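Local atomic coordinates of glyoxylate-induced Protein (Pseudomonas aeruginosa, PDB entry 1SQ4), a protein that is of unknown function but is a double-barrelled cupin that may act as a ureidoglycine aminohydrolase. Residues Asn51-Ile57 with Gln70-Ala76. Sequence-based numbering, arbitrary orientation.
Sequences NMRMWVI and QYIVELA
One face of the Y71 ring is taken by the methyl of selenomethionine M54: CE stands 3.4 Å from the ring centroid and only 4° off the normal, a CH-pi contact. The SE of M54 reaches the same ring obliquely, 4.1 Å from the centroid, making this also a Met-aromatic contact. The bend at chi3 of M54 turns the methyl over the ring centre. W140 meets the Y71 ring edge-to-face, and Y71 OH is hydrogen-bonded to H269 and M270 of the second subunit, which ties this side of the sheet to the subunit interface. R53 and E74 form a bent salt bridge: NH1 approaches OE2 at 2.6 Å on the syn side, but each partner is tilted out of the other's plane, and the two planes stand 86° apart. A second bond, from R53 NH1 to E74 OE1, is weak at 3.3 Å. CZ2 of W55 lies over one guanidinium face, offset toward the rim. D40 pairs with the other terminal nitrogen, NH2, and H135 is hydrogen-bonded to OE1 of E74, so both charges have second partners.

Strands 52-57 and 69-76 form an antiparallel beta hairpin of the cupin fold, their short axes 160° apart, set between S44, backbone-bonded to M54, and strand 136-144, backbone-bonded to 69-76. Successive pairs alternate faces: R53-E74 and W55-I72 are hydrogen-bonded, whereas M52-L75, M54-V73 and V56-Y71 are not. E74 N to R53 O is 2.7 Å, and W55 N to I72 O is 3.0 Å. On the face with M54, CG of selenomethionine M52 touches V73 CG1 at 3.4 Å and L75 CD2 at 3.6 Å.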
loop_
_atom_site.group_PDB
_atom_site.type_symbol
_atom_site.label_atom_id
_atom_site.label_comp_id
_atom_site.label_asym_id
_atom_site.label_seq_id
_atom_site.Cartn_x
_atom_site.Cartn_y
_atom_site.Cartn_z
ATOM N N ASN A 51 -19.874 -43.373 1.324
ATOM C CA ASN A 51 -18.667 -43.206 2.120
ATOM C C ASN A 51 -17.646 -42.298 1.470
ATOM O O ASN A 51 -16.473 -42.640 1.360
ATOM C CB ASN A 51 -18.049 -44.575 2.412
ATOM C CG ASN A 51 -19.027 -45.502 3.101
ATOM O OD1 ASN A 51 -19.737 -45.090 4.021
ATOM N ND2 ASN A 51 -19.071 -46.759 2.666
HETATM N N MSE A 52 -18.092 -41.120 1.067
HETATM C CA MSE A 52 -17.213 -40.176 0.407
HETATM C C MSE A 52 -17.182 -38.784 1.030
HETATM O O MSE A 52 -18.207 -38.249 1.451
HETATM C CB MSE A 52 -17.628 -40.065 -1.055
HETATM C CG MSE A 52 -16.744 -39.162 -1.916
HETATM SE SE MSE A 52 -17.105 -37.271 -1.875
HETATM C CE MSE A 52 -18.037 -37.088 -3.582
ATOM N N ARG A 53 -15.991 -38.203 1.078
ATOM C CA ARG A 53 -15.798 -36.855 1.593
ATOM C C ARG A 53 -14.733 -36.260 0.656
ATOM O O ARG A 53 -13.817 -36.967 0.236
ATOM C CB ARG A 53 -15.308 -36.902 3.046
ATOM C CG ARG A 53 -13.926 -37.548 3.222
ATOM C CD ARG A 53 -13.613 -37.987 4.665
ATOM N NE ARG A 53 -13.707 -36.898 5.644
ATOM C CZ ARG A 53 -12.700 -36.460 6.405
ATOM N NH1 ARG A 53 -11.481 -37.000 6.327
ATOM N NH2 ARG A 53 -12.926 -35.473 7.259
HETATM N N MSE A 54 -14.863 -34.984 0.306
HETATM C CA MSE A 54 -13.897 -34.357 -0.591
HETATM C C MSE A 54 -13.626 -32.901 -0.249
HETATM O O MSE A 54 -14.457 -32.207 0.338
HETATM C CB MSE A 54 -14.381 -34.432 -2.045
HETATM C CG MSE A 54 -15.654 -33.647 -2.320
HETATM SE SE MSE A 54 -16.349 -33.809 -4.136
HETATM C CE MSE A 54 -16.847 -31.958 -4.478
ATOM N N TRP A 55 -12.447 -32.453 -0.642
ATOM C CA TRP A 55 -12.034 -31.094 -0.426
ATOM C C TRP A 55 -12.142 -30.404 -1.759
ATOM O O TRP A 55 -11.556 -30.865 -2.738
ATOM C CB TRP A 55 -10.609 -31.079 0.098
ATOM C CG TRP A 55 -10.604 -31.335 1.553
ATOM C CD1 TRP A 55 -10.942 -30.447 2.532
ATOM C CD2 TRP A 55 -10.333 -32.577 2.215
ATOM N NE1 TRP A 55 -10.900 -31.054 3.761
ATOM C CE2 TRP A 55 -10.528 -32.364 3.596
ATOM C CE3 TRP A 55 -9.951 -33.849 1.778
ATOM C CZ2 TRP A 55 -10.349 -33.377 4.547
ATOM C CZ3 TRP A 55 -9.773 -34.857 2.722
ATOM C CH2 TRP A 55 -9.973 -34.613 4.091
ATOM N N VAL A 56 -12.922 -29.325 -1.815
ATOM C CA VAL A 56 -13.108 -28.596 -3.066
ATOM C C VAL A 56 -12.048 -27.520 -3.228
ATOM O O VAL A 56 -11.578 -26.932 -2.255
ATOM C CB VAL A 56 -14.511 -27.923 -3.155
ATOM C CG1 VAL A 56 -14.687 -27.295 -4.525
ATOM C CG2 VAL A 56 -15.615 -28.940 -2.923
ATOM N N ILE A 57 -11.664 -27.279 -4.473
ATOM C CA ILE A 57 -10.671 -26.264 -4.786
ATOM C C ILE A 57 -11.006 -25.708 -6.159
ATOM O O ILE A 57 -10.518 -26.183 -7.177
ATOM C CB ILE A 57 -9.243 -26.853 -4.778
ATOM C CG1 ILE A 57 -8.268 -25.917 -5.488
ATOM C CG2 ILE A 57 -9.231 -28.167 -5.493
ATOM C CD1 ILE A 57 -8.224 -24.538 -4.907
ATOM N N GLN A 70 -11.633 -28.806 -9.294
ATOM C CA GLN A 70 -10.755 -29.833 -8.770
ATOM C C GLN A 70 -11.268 -30.296 -7.417
ATOM O O GLN A 70 -11.667 -29.481 -6.587
ATOM C CB GLN A 70 -9.342 -29.267 -8.638
ATOM C CG GLN A 70 -8.364 -30.156 -7.910
ATOM C CD GLN A 70 -6.994 -29.506 -7.752
ATOM O OE1 GLN A 70 -6.856 -28.278 -7.838
ATOM N NE2 GLN A 70 -5.975 -30.326 -7.506
ATOM N N TYR A 71 -11.289 -31.603 -7.198
ATOM C CA TYR A 71 -11.725 -32.116 -5.906
ATOM C C TYR A 71 -10.681 -33.112 -5.413
ATOM O O TYR A 71 -9.958 -33.709 -6.210
ATOM C CB TYR A 71 -13.056 -32.863 -6.003
ATOM C CG TYR A 71 -14.160 -32.223 -6.801
ATOM C CD1 TYR A 71 -14.358 -30.846 -6.796
ATOM C CD2 TYR A 71 -15.084 -33.016 -7.476
ATOM C CE1 TYR A 71 -15.455 -30.276 -7.435
ATOM C CE2 TYR A 71 -16.181 -32.455 -8.114
ATOM C CZ TYR A 71 -16.361 -31.083 -8.084
ATOM O OH TYR A 71 -17.468 -30.519 -8.666
ATOM N N ILE A 72 -10.595 -33.284 -4.102
ATOM C CA ILE A 72 -9.670 -34.256 -3.545
ATOM C C ILE A 72 -10.577 -35.169 -2.735
ATOM O O ILE A 72 -10.968 -34.861 -1.602
ATOM C CB ILE A 72 -8.567 -33.598 -2.667
ATOM C CG1 ILE A 72 -7.661 -32.720 -3.536
ATOM C CG2 ILE A 72 -7.687 -34.665 -2.045
ATOM C CD1 ILE A 72 -6.515 -32.044 -2.782
ATOM N N VAL A 73 -10.927 -36.290 -3.360
ATOM C CA VAL A 73 -11.842 -37.261 -2.786
ATOM C C VAL A 73 -11.251 -38.355 -1.920
ATOM O O VAL A 73 -10.273 -38.988 -2.276
ATOM C CB VAL A 73 -12.666 -37.910 -3.894
ATOM C CG1 VAL A 73 -13.637 -38.909 -3.305
ATOM C CG2 VAL A 73 -13.402 -36.835 -4.663
ATOM N N GLU A 74 -11.879 -38.575 -0.780
ATOM C CA GLU A 74 -11.447 -39.595 0.146
ATOM C C GLU A 74 -12.558 -40.629 0.246
ATOM O O GLU A 74 -13.678 -40.331 0.691
ATOM C CB GLU A 74 -11.177 -38.965 1.519
ATOM C CG GLU A 74 -10.944 -39.953 2.658
ATOM C CD GLU A 74 -10.830 -39.281 4.027
ATOM O OE1 GLU A 74 -11.011 -39.970 5.046
ATOM O OE2 GLU A 74 -10.552 -38.070 4.100
ATOM N N LEU A 75 -12.263 -41.841 -0.200
ATOM C CA LEU A 75 -13.245 -42.913 -0.125
ATOM C C LEU A 75 -12.861 -43.864 0.974
ATOM O O LEU A 75 -11.723 -44.324 1.050
ATOM C CB LEU A 75 -13.313 -43.695 -1.426
ATOM C CG LEU A 75 -13.741 -42.876 -2.623
ATOM C CD1 LEU A 75 -13.689 -43.756 -3.856
ATOM C CD2 LEU A 75 -15.130 -42.313 -2.388
ATOM N N ALA A 76 -13.824 -44.153 1.828
ATOM C CA ALA A 76 -13.606 -45.081 2.910
ATOM C C ALA A 76 -13.820 -46.441 2.285
ATOM O O ALA A 76 -14.324 -46.553 1.163
ATOM C CB ALA A 76 -14.616 -44.852 4.008
#